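Long-range contacts in glutathione peroxidase (PDB 6VPD), which probably reduces hydroperoxides to alcohols, taking its electrons from the dithiol of thioredoxin: residues V51-N56 with F155-I160; K68-V73 with T174-I179; N93-Q98 with N125-D130; R150-F155 with R169-T174. One frame throughout, in Å; residues are numbered along the deposited sequence.

In the fold
Interaction 1 pairs two inner strands of the central sheet, and interactions 2 and 4 build on it. Interaction 4 shares Phe155 with it and is tied on by the salt bridge from Glu156 OE2 to Arg169 NE (2.9 Å). Interaction 2 brings Leu70 onto Leu53 and Phe155, and Lys157 NZ lies 3.0 Å from Thr174 O, the residue shared by interactions 2 and 4. Interaction 3 meets interaction 1 where Phe95 and Val126 pack on Asn56, and interaction 4 where Asn127 ND2 lies 2.9 Å from Val151 O; it is about 13 Å from interaction 2 at the nearest atoms. The side chain of Phe155 is about 10 Å from that of Cys61, the predicted active-site residue.

Interaction 1. Residues V51-N56 with F155-I160; sequences VVLVVN and FEKFLI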
loop_
_atom_site.group_PDB
_atom_site.type_symbol
_atom_site.label_atom_id
_atom_site.label_comp_id
_atom_site.label_asym_id
_atom_site.label_seq_id
_atom_site.Cartn_x
_atom_site.Cartn_y
_atom_site.Cartn_z
ATOM N N VAL A 51 -15.045 5.495 -20.448
ATOM C CA VAL A 51 -13.832 5.301 -19.663
ATOM C C VAL A 51 -14.268 4.888 -18.268
ATOM O O VAL A 51 -15.085 5.575 -17.643
ATOM C CB VAL A 51 -12.974 6.581 -19.638
ATOM C CG1 VAL A 51 -11.755 6.418 -18.743
ATOM C CG2 VAL A 51 -12.551 6.948 -21.054
ATOM N N VAL A 52 -13.754 3.754 -17.794
ATOM C CA VAL A 52 -14.188 3.125 -16.550
ATOM C C VAL A 52 -12.986 2.975 -15.616
ATOM O O VAL A 52 -11.913 2.516 -16.031
ATOM C CB VAL A 52 -14.839 1.747 -16.798
ATOM C CG1 VAL A 52 -15.420 1.202 -15.495
ATOM C CG2 VAL A 52 -15.901 1.816 -17.886
ATOM N N LEU A 53 -13.173 3.348 -14.355
ATOM C CA LEU A 53 -12.162 3.157 -13.331
ATOM C C LEU A 53 -12.699 2.132 -12.345
ATOM O O LEU A 53 -13.726 2.367 -11.700
ATOM C CB LEU A 53 -11.816 4.474 -12.638
ATOM C CG LEU A 53 -10.681 4.249 -11.629
ATOM C CD1 LEU A 53 -9.303 4.149 -12.314
ATOM C CD2 LEU A 53 -10.685 5.263 -10.525
ATOM N N VAL A 54 -12.020 0.991 -12.245
ATOM C CA VAL A 54 -12.472 -0.134 -11.442
ATOM C C VAL A 54 -11.647 -0.104 -10.176
ATOM O O VAL A 54 -10.420 0.021 -10.238
ATOM C CB VAL A 54 -12.299 -1.472 -12.188
ATOM C CG1 VAL A 54 -12.605 -2.636 -11.274
ATOM C CG2 VAL A 54 -13.177 -1.539 -13.437
ATOM N N VAL A 55 -12.310 -0.156 -9.031
ATOM C CA VAL A 55 -11.621 -0.077 -7.752
ATOM C C VAL A 55 -12.288 -1.064 -6.793
ATOM O O VAL A 55 -13.519 -1.172 -6.761
ATOM C CB VAL A 55 -11.611 1.369 -7.214
ATOM C CG1 VAL A 55 -12.998 1.820 -6.876
ATOM C CG2 VAL A 55 -10.711 1.495 -5.994
ATOM N N ASN A 56 -11.475 -1.860 -6.095
ATOM C CA ASN A 56 -11.954 -2.759 -5.052
ATOM C C ASN A 56 -11.990 -1.999 -3.730
ATOM O O ASN A 56 -10.955 -1.521 -3.242
ATOM C CB ASN A 56 -11.059 -3.983 -4.919
ATOM C CG ASN A 56 -9.643 -3.600 -4.673
ATOM O OD1 ASN A 56 -9.103 -2.740 -5.380
ATOM N ND2 ASN A 56 -9.027 -4.191 -3.654
ATOM N N PHE A 155 -8.428 -0.954 -2.597
ATOM C CA PHE A 155 -8.350 0.286 -3.375
ATOM C C PHE A 155 -7.256 0.295 -4.436
ATOM O O PHE A 155 -6.836 1.372 -4.868
ATOM C CB PHE A 155 -8.184 1.514 -2.469
ATOM C CG PHE A 155 -9.370 1.774 -1.607
ATOM C CD1 PHE A 155 -9.477 1.181 -0.360
ATOM C CD2 PHE A 155 -10.397 2.592 -2.044
ATOM C CE1 PHE A 155 -10.592 1.402 0.446
ATOM C CE2 PHE A 155 -11.511 2.822 -1.246
ATOM C CZ PHE A 155 -11.607 2.223 0.001
ATOM N N GLU A 156 -6.774 -0.857 -4.889
ATOM C CA GLU A 156 -6.089 -0.862 -6.171
ATOM C C GLU A 156 -7.089 -0.428 -7.242
ATOM O O GLU A 156 -8.298 -0.662 -7.114
ATOM C CB GLU A 156 -5.491 -2.248 -6.482
ATOM C CG GLU A 156 -4.238 -2.617 -5.635
ATOM C CD GLU A 156 -3.173 -3.446 -6.389
ATOM O OE1 GLU A 156 -2.615 -4.398 -5.797
ATOM O OE2 GLU A 156 -2.861 -3.136 -7.563
ATOM N N LYS A 157 -6.591 0.271 -8.268
ATOM C CA LYS A 157 -7.420 0.834 -9.336
ATOM C C LYS A 157 -6.980 0.296 -10.697
ATOM O O LYS A 157 -5.779 0.178 -10.962
ATOM C CB LYS A 157 -7.330 2.369 -9.358
ATOM C CG LYS A 157 -7.663 3.044 -8.061
ATOM C CD LYS A 157 -6.413 3.399 -7.271
ATOM C CE LYS A 157 -6.739 4.374 -6.145
ATOM N NZ LYS A 157 -5.868 4.163 -4.939
ATOM N N PHE A 158 -7.946 -0.030 -11.558
ATOM C CA PHE A 158 -7.700 -0.307 -12.975
ATOM C C PHE A 158 -8.482 0.674 -13.837
ATOM O O PHE A 158 -9.655 0.942 -13.574
ATOM C CB PHE A 158 -8.127 -1.700 -13.401
ATOM C CG PHE A 158 -7.474 -2.812 -12.652
ATOM C CD1 PHE A 158 -7.914 -3.169 -11.385
ATOM C CD2 PHE A 158 -6.469 -3.575 -13.257
ATOM C CE1 PHE A 158 -7.332 -4.245 -10.710
ATOM C CE2 PHE A 158 -5.878 -4.650 -12.587
ATOM C CZ PHE A 158 -6.305 -4.976 -11.309
ATOM N N LEU A 159 -7.847 1.172 -14.892
ATOM C CA LEU A 159 -8.458 2.125 -15.806
ATOM C C LEU A 159 -8.775 1.426 -17.131
ATOM O O LEU A 159 -7.874 0.872 -17.768
ATOM C CB LEU A 159 -7.528 3.312 -16.017
ATOM C CG LEU A 159 -8.037 4.421 -16.930
ATOM C CD1 LEU A 159 -9.335 4.970 -16.369
ATOM C CD2 LEU A 159 -6.969 5.514 -17.092
ATOM N N ILE A 160 -10.052 1.463 -17.537
ATOM C CA ILE A 160 -10.523 0.862 -18.780
ATOM C C ILE A 160 -10.709 1.961 -19.819
ATOM O O ILE A 160 -11.515 2.879 -19.621
ATOM C CB ILE A 160 -11.849 0.097 -18.594
ATOM C CG1 ILE A 160 -11.846 -0.860 -17.379
ATOM C CG2 ILE A 160 -12.164 -0.638 -19.881
ATOM C CD1 ILE A 160 -10.739 -1.855 -17.338
#
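Val52 with Ile160 and Val54 with Phe158 are antiparallel hydrogen-bonded pairs, the strand segments running at 163°, axes 4.6 Å apart; Val54 N reaches Phe158 O at 2.7 Å. These four side chains share one face, where Val54 CG2 meets Ile160 CG1 at 4.2 Å. On the other face Leu53, its CG anti to the backbone N (chi1 -176°), lays CD1 against Lys157 CB at 4.0 Å, and Leu159 CD1 touches Val51 CG1 at 3.7 Å. Beta-branched and other bulky apolar residues suit the interior of a thioredoxin-fold sheet, covered here by helix 133-141 over Val54 and Phe158 and helix 176-188 over Leu53 and Leu159. Beyond, Phe155 N bonds to Asn56 O at 2.7 Å, and that oxygen lies over one face of the Phe155 ring. Asn56 gives its ND2 to Trp153 O; a leucine here would probably leave that carbonyl without its donor and the loop freer to shift. Lys157 curls back, NZ donating to Phe155 O at 3.0 Å and to Thr174 O.

Interaction 2. Residues K68-V73 with T174-I179; sequences KNLESV and TEPEKI
Val73 keeps CG1 opposite its backbone N across the CA-CB bond (chi1 -179°), and CG2, left beside that nitrogen, lands on Pro176 CB at 3.5 Å. Leu70, one turn earlier in helix 64-80, has its CG anti to the carbonyl carbon (chi1 -78°), which carries the branch point to Pro176 CG at 3.6 Å. Pro176 is therefore met by both residues, Val73 at CB and Leu70 at CG, and each side chain crosses the ring at about a right angle. A proline suits this place because its rigid apolar ring fills the space between the helices, while the N-H it lacks would be of little use near the start of a helix. Leu70 and Val73, three residues apart, come out on the same side of their helix.

The outer margin is more polar. Glu177, bent at chi2, folds its carboxylate back across the Asn69 side chain, with the amide and carboxylate planes 76° apart, and OE2 of Glu177 also comes to 3.9 Å from Val73 CG2. Both residues are partly exposed, as suits polar groups at the border of an apolar contact. Inward, Leu70 continues onto Leu53 and Phe155, and Ile179 also reaches Leu53. Helices 64-80 and 176-188 thus lie side by side on one face of the central sheet, as the first and last helices do in the thioredoxin fold.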
loop_
_atom_site.group_PDB
_atom_site.type_symbol
_atom_site.label_atom_id
_atom_site.label_comp_id
_atom_site.label_asym_id
_atom_site.label_seq_id
_atom_site.Cartn_x
_atom_site.Cartn_y
_atom_site.Cartn_z
ATOM N N LYS A 68 -13.401 9.708 -0.057
ATOM C CA LYS A 68 -13.487 11.128 -0.371
ATOM C C LYS A 68 -12.715 11.442 -1.648
ATOM O O LYS A 68 -13.252 12.072 -2.566
ATOM C CB LYS A 68 -12.971 11.968 0.802
ATOM C CG LYS A 68 -13.900 12.013 2.019
ATOM C CD LYS A 68 -13.261 12.853 3.146
ATOM C CE LYS A 68 -14.241 13.171 4.276
ATOM N NZ LYS A 68 -13.627 13.964 5.390
ATOM N N ASN A 69 -11.464 10.973 -1.736
ATOM C CA ASN A 69 -10.637 11.258 -2.906
ATOM C C ASN A 69 -11.217 10.648 -4.181
ATOM O O ASN A 69 -11.161 11.270 -5.252
ATOM C CB ASN A 69 -9.219 10.747 -2.676
ATOM C CG ASN A 69 -8.455 11.598 -1.692
ATOM O OD1 ASN A 69 -7.830 11.089 -0.761
ATOM N ND2 ASN A 69 -8.502 12.908 -1.893
ATOM N N LEU A 70 -11.762 9.431 -4.092
ATOM C CA LEU A 70 -12.379 8.821 -5.266
ATOM C C LEU A 70 -13.708 9.478 -5.602
ATOM O O LEU A 70 -14.057 9.605 -6.782
ATOM C CB LEU A 70 -12.554 7.303 -5.083
ATOM C CG LEU A 70 -11.255 6.504 -5.283
ATOM C CD1 LEU A 70 -11.040 5.414 -4.242
ATOM C CD2 LEU A 70 -11.175 5.948 -6.711
ATOM N N GLU A 71 -14.470 9.907 -4.595
ATOM C CA GLU A 71 -15.634 10.736 -4.886
ATOM C C GLU A 71 -15.231 12.069 -5.521
ATOM O O GLU A 71 -15.937 12.582 -6.395
ATOM C CB GLU A 71 -16.436 10.961 -3.611
ATOM C CG GLU A 71 -17.732 11.700 -3.812
ATOM C CD GLU A 71 -18.706 10.963 -4.706
ATOM O OE1 GLU A 71 -19.620 11.613 -5.262
ATOM O OE2 GLU A 71 -18.578 9.728 -4.850
ATOM N N SER A 72 -14.079 12.620 -5.128
ATOM C CA SER A 72 -13.647 13.920 -5.626
ATOM C C SER A 72 -13.226 13.858 -7.096
ATOM O O SER A 72 -13.638 14.697 -7.901
ATOM C CB SER A 72 -12.516 14.449 -4.744
ATOM O OG SER A 72 -11.876 15.563 -5.336
ATOM N N VAL A 73 -12.401 12.877 -7.467
ATOM C CA VAL A 73 -12.023 12.713 -8.873
ATOM C C VAL A 73 -13.251 12.437 -9.738
ATOM O O VAL A 73 -13.311 12.853 -10.898
ATOM C CB VAL A 73 -10.966 11.594 -9.007
ATOM C CG1 VAL A 73 -10.530 11.424 -10.462
ATOM C CG2 VAL A 73 -9.765 11.901 -8.145
ATOM N N THR A 174 -1.282 5.008 -4.420
ATOM C CA THR A 174 -1.376 6.079 -5.399
ATOM C C THR A 174 -2.681 6.843 -5.206
ATOM O O THR A 174 -3.748 6.259 -4.969
ATOM C CB THR A 174 -1.295 5.528 -6.824
ATOM O OG1 THR A 174 -0.067 4.814 -7.005
ATOM C CG2 THR A 174 -1.367 6.652 -7.837
ATOM N N GLU A 175 -2.589 8.118 -5.293
ATOM C CA GLU A 175 -3.769 8.929 -5.043
ATOM C C GLU A 175 -4.563 9.112 -6.337
ATOM O O GLU A 175 -3.986 9.520 -7.361
ATOM C CB GLU A 175 -3.374 10.287 -4.460
ATOM C CG GLU A 175 -2.360 11.108 -5.277
ATOM C CD GLU A 175 -0.941 10.524 -5.292
ATOM O OE1 GLU A 175 -0.663 9.556 -4.541
ATOM O OE2 GLU A 175 -0.101 11.044 -6.063
ATOM N N PRO A 176 -5.886 8.815 -6.316
ATOM C CA PRO A 176 -6.736 8.993 -7.510
ATOM C C PRO A 176 -6.464 10.254 -8.340
ATOM O O PRO A 176 -6.694 10.269 -9.557
ATOM C CB PRO A 176 -8.151 9.031 -6.910
ATOM C CG PRO A 176 -8.058 8.221 -5.649
ATOM C CD PRO A 176 -6.640 8.300 -5.152
ATOM N N GLU A 177 -5.970 11.316 -7.692
ATOM C CA GLU A 177 -5.699 12.571 -8.380
ATOM C C GLU A 177 -4.555 12.440 -9.371
ATOM O O GLU A 177 -4.429 13.278 -10.273
ATOM C CB GLU A 177 -5.393 13.686 -7.371
ATOM C CG GLU A 177 -6.457 13.927 -6.288
ATOM C CD GLU A 177 -6.688 12.724 -5.371
ATOM O OE1 GLU A 177 -5.754 11.905 -5.189
ATOM O OE2 GLU A 177 -7.818 12.581 -4.840
ATOM N N LYS A 178 -3.723 11.406 -9.228
ATOM C CA LYS A 178 -2.636 11.178 -10.173
ATOM C C LYS A 178 -3.098 10.367 -11.383
ATOM O O LYS A 178 -2.451 10.419 -12.438
ATOM C CB LYS A 178 -1.448 10.490 -9.454
ATOM C CG LYS A 178 -0.439 9.777 -10.382
ATOM C CD LYS A 178 0.527 8.858 -9.637
ATOM C CE LYS A 178 1.691 8.411 -10.545
ATOM N NZ LYS A 178 2.919 8.023 -9.785
ATOM N N ILE A 179 -4.220 9.651 -11.276
ATOM C CA ILE A 179 -4.792 9.035 -12.462
ATOM C C ILE A 179 -5.492 10.053 -13.350
ATOM O O ILE A 179 -5.696 9.780 -14.543
ATOM C CB ILE A 179 -5.797 7.948 -12.070
ATOM C CG1 ILE A 179 -5.342 7.211 -10.823
ATOM C CG2 ILE A 179 -6.001 6.957 -13.206
ATOM C CD1 ILE A 179 -6.307 6.114 -10.460
#

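Interaction 3. Residues N93-Q98 with N125-D130; sequences NQFGSQ and NVNGDD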
loop_
_atom_site.group_PDB
_atom_site.type_symbol
_atom_site.label_atom_id
_atom_site.label_comp_id
_atom_site.label_asym_id
_atom_site.label_seq_id
_atom_site.Cartn_x
_atom_site.Cartn_y
_atom_site.Cartn_z
ATOM N N ASN A 93 -13.859 -8.210 1.149
ATOM C CA ASN A 93 -13.560 -8.526 2.535
ATOM C C ASN A 93 -12.194 -9.174 2.704
ATOM O O ASN A 93 -11.808 -9.482 3.836
ATOM C CB ASN A 93 -14.635 -9.459 3.095
ATOM C CG ASN A 93 -14.641 -10.821 2.405
ATOM O OD1 ASN A 93 -14.089 -10.978 1.305
ATOM N ND2 ASN A 93 -15.276 -11.814 3.045
ATOM N N GLN A 94 -11.451 -9.372 1.618
ATOM C CA GLN A 94 -10.238 -10.176 1.639
ATOM C C GLN A 94 -9.035 -9.474 2.250
ATOM O O GLN A 94 -7.972 -10.086 2.299
ATOM C CB GLN A 94 -9.865 -10.626 0.222
ATOM C CG GLN A 94 -10.703 -11.758 -0.343
ATOM C CD GLN A 94 -10.252 -12.200 -1.746
ATOM O OE1 GLN A 94 -9.713 -11.411 -2.520
ATOM N NE2 GLN A 94 -10.485 -13.463 -2.074
ATOM N N PHE A 95 -9.131 -8.230 2.718
ATOM C CA PHE A 95 -7.945 -7.518 3.224
ATOM C C PHE A 95 -8.196 -7.034 4.660
ATOM O O PHE A 95 -8.217 -5.833 4.943
ATOM C CB PHE A 95 -7.550 -6.353 2.290
ATOM C CG PHE A 95 -7.307 -6.778 0.864
ATOM C CD1 PHE A 95 -6.095 -7.341 0.488
ATOM C CD2 PHE A 95 -8.305 -6.634 -0.103
ATOM C CE1 PHE A 95 -5.885 -7.748 -0.830
ATOM C CE2 PHE A 95 -8.103 -7.041 -1.410
ATOM C CZ PHE A 95 -6.897 -7.593 -1.775
ATOM N N GLY A 96 -8.373 -7.984 5.576
ATOM C CA GLY A 96 -8.447 -7.699 7.006
ATOM C C GLY A 96 -7.795 -8.790 7.841
ATOM O O GLY A 96 -8.036 -9.980 7.599
ATOM N N SER A 97 -6.988 -8.414 8.834
ATOM C CA SER A 97 -6.146 -9.368 9.543
ATOM C C SER A 97 -6.692 -9.698 10.934
ATOM O O SER A 97 -7.127 -8.818 11.686
ATOM C CB SER A 97 -4.708 -8.851 9.646
ATOM O OG SER A 97 -3.848 -9.894 10.075
ATOM N N GLN A 98 -6.669 -10.992 11.247
ATOM C CA GLN A 98 -7.150 -11.596 12.484
ATOM C C GLN A 98 -6.310 -11.160 13.685
ATOM O O GLN A 98 -5.669 -11.978 14.355
ATOM C CB GLN A 98 -7.122 -13.127 12.341
ATOM C CG GLN A 98 -7.528 -13.657 10.943
ATOM C CD GLN A 98 -6.461 -13.461 9.838
ATOM O OE1 GLN A 98 -5.527 -12.655 9.974
ATOM N NE2 GLN A 98 -6.619 -14.190 8.730
ATOM N N ASN A 125 -14.742 -11.477 -4.615
ATOM C CA ASN A 125 -13.362 -11.785 -4.304
ATOM C C ASN A 125 -12.490 -11.342 -5.463
ATOM O O ASN A 125 -12.794 -11.642 -6.622
ATOM C CB ASN A 125 -13.198 -13.275 -4.030
ATOM C CG ASN A 125 -13.760 -13.659 -2.692
ATOM O OD1 ASN A 125 -13.084 -13.540 -1.676
ATOM N ND2 ASN A 125 -15.022 -14.070 -2.673
ATOM N N VAL A 126 -11.424 -10.600 -5.152
ATOM C CA VAL A 126 -10.480 -10.205 -6.188
ATOM C C VAL A 126 -9.316 -11.168 -6.320
ATOM O O VAL A 126 -8.565 -11.069 -7.296
ATOM C CB VAL A 126 -9.921 -8.782 -5.960
ATOM C CG1 VAL A 126 -11.059 -7.768 -5.907
ATOM C CG2 VAL A 126 -9.052 -8.710 -4.705
ATOM N N ASN A 127 -9.148 -12.106 -5.385
ATOM C CA ASN A 127 -7.973 -12.968 -5.347
ATOM C C ASN A 127 -8.376 -14.403 -5.060
ATOM O O ASN A 127 -9.449 -14.674 -4.526
ATOM C CB ASN A 127 -6.977 -12.506 -4.293
ATOM C CG ASN A 127 -6.220 -11.295 -4.731
ATOM O OD1 ASN A 127 -5.989 -11.118 -5.926
ATOM N ND2 ASN A 127 -5.839 -10.441 -3.786
ATOM N N GLY A 128 -7.500 -15.323 -5.433
ATOM C CA GLY A 128 -7.782 -16.729 -5.276
ATOM C C GLY A 128 -8.461 -17.319 -6.490
ATOM O O GLY A 128 -8.800 -16.636 -7.465
ATOM N N ASP A 129 -8.651 -18.641 -6.420
ATOM C CA ASP A 129 -9.337 -19.369 -7.478
ATOM C C ASP A 129 -10.821 -19.052 -7.482
ATOM O O ASP A 129 -11.512 -19.325 -8.475
ATOM C CB ASP A 129 -9.114 -20.877 -7.313
ATOM C CG ASP A 129 -7.653 -21.290 -7.513
ATOM O OD1 ASP A 129 -7.036 -20.878 -8.526
ATOM O OD2 ASP A 129 -7.126 -22.031 -6.651
ATOM N N ASP A 130 -11.298 -18.476 -6.385
ATOM C CA ASP A 130 -12.640 -17.967 -6.206
ATOM C C ASP A 130 -12.812 -16.535 -6.705
ATOM O O ASP A 130 -13.904 -15.973 -6.553
ATOM C CB ASP A 130 -12.981 -18.008 -4.722
ATOM C CG ASP A 130 -11.988 -17.196 -3.894
ATOM O OD1 ASP A 130 -10.763 -17.409 -4.052
ATOM O OD2 ASP A 130 -12.424 -16.310 -3.123
#
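Gln94 reaches across to residues 125-130 with a side chain that is extended beyond CG (chi2 -178°), and its amide meets the backbone with both ends. NE2 of Gln94 donates to Asn127 O at 2.9 Å in a nearly straight bond of 168°; the oxygen lies in the plane of the glutamine amide, while the donor sits 39° out of the carbonyl plane. OE1 of Gln94 takes two weak bonds, from Asn127 N at 3.0 Å and from Val126 N at 3.2 Å. With an alanine here, Asn127 O and the N-H groups of Val126 and Asn127 would probably lose this partner, and the two loop segments would be less firmly joined. Close by, the edge of the Phe95 ring brings CZ to Val126 CG2 at 3.8 Å, and the Asn127 amide, whose ND2 bonds to Val151 O, stands steeply to the ring.

In contrast, the far side is loose: Asn93 and Asp130 only skirt the contact in exposed positions, and Ser97 turns instead to Lys178 of the second subunit. Both segments belong to the long connection between strand 85-92 and helix 133-141, the place where glutathione peroxidases carry an insertion in the thioredoxin fold.

Interaction 4. Residues R150-F155 with R169-T174; sequences RVKWNF and RWASTT
The guanidinium of Arg169 is held from several directions: NE makes a salt bridge with Glu156 OE2, NH1 bonds to Lys142 O, and NH2 bonds to Glu149 O. Arg150 O lies 2.9 Å from Arg169 NH2, at the edge of the guanidinium and near its plane. An arginine suits this place because its flat head can point several N-H groups outward in one plane, and the chain, fully extended from CG to NE with CG anti to the backbone N (chi1 175°), carries that head across to the 150-155 loop. Val151 CG2 packs beside it, 4.0 Å from NH2 of Arg169.

Farther along, small residues let the two backbones draw near. Ala171 CB is 4.2 Å from Lys152 NZ, and Ser172 points its side chain into the loop, OG lying at the edge of the Trp153 indole, 3.8 Å from CD1. The 169-174 segment folds back there in a type I turn closed by the bond from Thr174 N to Ala171 O at 3.0 Å. This end is part of the dimer contact, where Trp153 packs on Lys178 and Ser172 on Glu177 of the second subunit.

Lys152 NZ comes within 5.5 Å of Arg169 NH2, a pairing of like charges that the carboxylate of Glu156 probably offsets, and the two cations would in turn be expected to keep that carboxylate ionised.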
loop_
_atom_site.group_PDB
_atom_site.type_symbol
_atom_site.label_atom_id
_atom_site.label_comp_id
_atom_site.label_asym_id
_atom_site.label_seq_id
_atom_site.Cartn_x
_atom_site.Cartn_y
_atom_site.Cartn_z
ATOM N N ARG A 150 -1.549 -10.615 -8.109
ATOM C CA ARG A 150 -2.458 -10.369 -6.987
ATOM C C ARG A 150 -2.653 -8.882 -6.696
ATOM O O ARG A 150 -1.717 -8.077 -6.772
ATOM C CB ARG A 150 -1.945 -11.058 -5.714
ATOM C CG ARG A 150 -2.023 -12.602 -5.708
ATOM C CD ARG A 150 -3.467 -13.044 -5.458
ATOM N NE ARG A 150 -3.792 -14.407 -5.882
ATOM C CZ ARG A 150 -4.070 -14.760 -7.132
ATOM N NH1 ARG A 150 -4.065 -13.829 -8.089
ATOM N NH2 ARG A 150 -4.380 -16.031 -7.390
ATOM N N VAL A 151 -3.895 -8.535 -6.343
ATOM C CA VAL A 151 -4.173 -7.264 -5.689
ATOM C C VAL A 151 -3.627 -7.303 -4.271
ATOM O O VAL A 151 -3.921 -8.221 -3.494
ATOM C CB VAL A 151 -5.678 -6.978 -5.702
ATOM C CG1 VAL A 151 -5.970 -5.665 -5.006
ATOM C CG2 VAL A 151 -6.185 -6.957 -7.141
ATOM N N LYS A 152 -2.829 -6.302 -3.923
ATOM C CA LYS A 152 -2.129 -6.313 -2.644
ATOM C C LYS A 152 -3.033 -5.870 -1.502
ATOM O O LYS A 152 -2.994 -6.462 -0.420
ATOM C CB LYS A 152 -0.891 -5.416 -2.719
ATOM C CG LYS A 152 0.004 -5.719 -3.916
ATOM C CD LYS A 152 0.712 -4.459 -4.449
ATOM C CE LYS A 152 0.853 -4.497 -5.985
ATOM N NZ LYS A 152 1.429 -3.237 -6.555
ATOM N N TRP A 153 -3.865 -4.854 -1.722
ATOM C CA TRP A 153 -4.601 -4.231 -0.633
ATOM C C TRP A 153 -5.919 -3.691 -1.181
ATOM O O TRP A 153 -6.201 -3.784 -2.383
ATOM C CB TRP A 153 -3.732 -3.149 0.010
ATOM C CG TRP A 153 -4.204 -2.632 1.337
ATOM C CD1 TRP A 153 -4.488 -1.326 1.663
ATOM C CD2 TRP A 153 -4.438 -3.399 2.526
ATOM N NE1 TRP A 153 -4.884 -1.241 2.984
ATOM C CE2 TRP A 153 -4.869 -2.499 3.532
ATOM C CE3 TRP A 153 -4.345 -4.761 2.834
ATOM C CZ2 TRP A 153 -5.201 -2.921 4.822
ATOM C CZ3 TRP A 153 -4.691 -5.182 4.113
ATOM C CH2 TRP A 153 -5.100 -4.264 5.095
ATOM N N ASN A 154 -6.742 -3.135 -0.290
ATOM C CA ASN A 154 -7.944 -2.462 -0.758
ATOM C C ASN A 154 -7.548 -1.290 -1.651
ATOM O O ASN A 154 -6.462 -0.716 -1.510
ATOM C CB ASN A 154 -8.804 -1.951 0.413
ATOM C CG ASN A 154 -8.996 -2.976 1.520
ATOM O OD1 ASN A 154 -9.702 -3.973 1.359
ATOM N ND2 ASN A 154 -8.410 -2.699 2.679
ATOM N N PHE A 155 -8.428 -0.954 -2.597
ATOM C CA PHE A 155 -8.350 0.286 -3.375
ATOM C C PHE A 155 -7.256 0.295 -4.436
ATOM O O PHE A 155 -6.836 1.372 -4.868
ATOM C CB PHE A 155 -8.184 1.514 -2.469
ATOM C CG PHE A 155 -9.370 1.774 -1.607
ATOM C CD1 PHE A 155 -9.477 1.181 -0.360
ATOM C CD2 PHE A 155 -10.397 2.592 -2.044
ATOM C CE1 PHE A 155 -10.592 1.402 0.446
ATOM C CE2 PHE A 155 -11.511 2.822 -1.246
ATOM C CZ PHE A 155 -11.607 2.223 0.001
ATOM N N ARG A 169 -2.902 0.433 -14.101
ATOM C CA ARG A 169 -3.135 -0.122 -12.778
ATOM C C ARG A 169 -2.307 0.650 -11.765
ATOM O O ARG A 169 -1.118 0.885 -11.996
ATOM C CB ARG A 169 -2.771 -1.597 -12.744
ATOM C CG ARG A 169 -2.863 -2.233 -11.371
ATOM C CD ARG A 169 -2.601 -3.720 -11.483
ATOM N NE ARG A 169 -2.635 -4.381 -10.199
ATOM C CZ ARG A 169 -2.647 -5.704 -10.051
ATOM N NH1 ARG A 169 -2.631 -6.510 -11.120
ATOM N NH2 ARG A 169 -2.670 -6.214 -8.818
ATOM N N TRP A 170 -2.922 1.054 -10.654
ATOM C CA TRP A 170 -2.232 1.841 -9.638
ATOM C C TRP A 170 -2.428 1.216 -8.273
ATOM O O TRP A 170 -3.511 0.725 -7.956
ATOM C CB TRP A 170 -2.719 3.289 -9.604
ATOM C CG TRP A 170 -2.326 4.062 -10.810
ATOM C CD1 TRP A 170 -1.232 4.864 -10.953
ATOM C CD2 TRP A 170 -3.024 4.104 -12.062
ATOM N NE1 TRP A 170 -1.209 5.400 -12.218
ATOM C CE2 TRP A 170 -2.294 4.941 -12.919
ATOM C CE3 TRP A 170 -4.193 3.508 -12.537
ATOM C CZ2 TRP A 170 -2.702 5.210 -14.220
ATOM C CZ3 TRP A 170 -4.588 3.767 -13.834
ATOM C CH2 TRP A 170 -3.847 4.607 -14.660
ATOM N N ALA A 171 -1.384 1.257 -7.454
ATOM C CA ALA A 171 -1.460 0.641 -6.139
ATOM C C ALA A 171 -2.366 1.456 -5.220
ATOM O O ALA A 171 -2.747 2.592 -5.516
ATOM C CB ALA A 171 -0.071 0.502 -5.535
ATOM N N SER A 172 -2.715 0.852 -4.081
ATOM C CA SER A 172 -3.574 1.537 -3.110
ATOM C C SER A 172 -2.961 2.842 -2.618
ATOM O O SER A 172 -3.690 3.756 -2.215
ATOM C CB SER A 172 -3.857 0.619 -1.921
ATOM O OG SER A 172 -2.659 0.260 -1.246
ATOM N N THR A 173 -1.631 2.944 -2.641
ATOM C CA THR A 173 -0.908 4.113 -2.164
ATOM C C THR A 173 -0.906 5.260 -3.168
ATOM O O THR A 173 -0.524 6.382 -2.812
ATOM C CB THR A 173 0.536 3.715 -1.835
ATOM O OG1 THR A 173 1.192 3.258 -3.032
ATOM C CG2 THR A 173 0.562 2.591 -0.786
ATOM N N THR A 174 -1.282 5.008 -4.420
ATOM C CA THR A 174 -1.376 6.079 -5.399
ATOM C C THR A 174 -2.681 6.843 -5.206
ATOM O O THR A 174 -3.748 6.259 -4.969
ATOM C CB THR A 174 -1.295 5.528 -6.824
ATOM O OG1 THR A 174 -0.067 4.814 -7.005
ATOM C CG2 THR A 174 -1.367 6.652 -7.837
#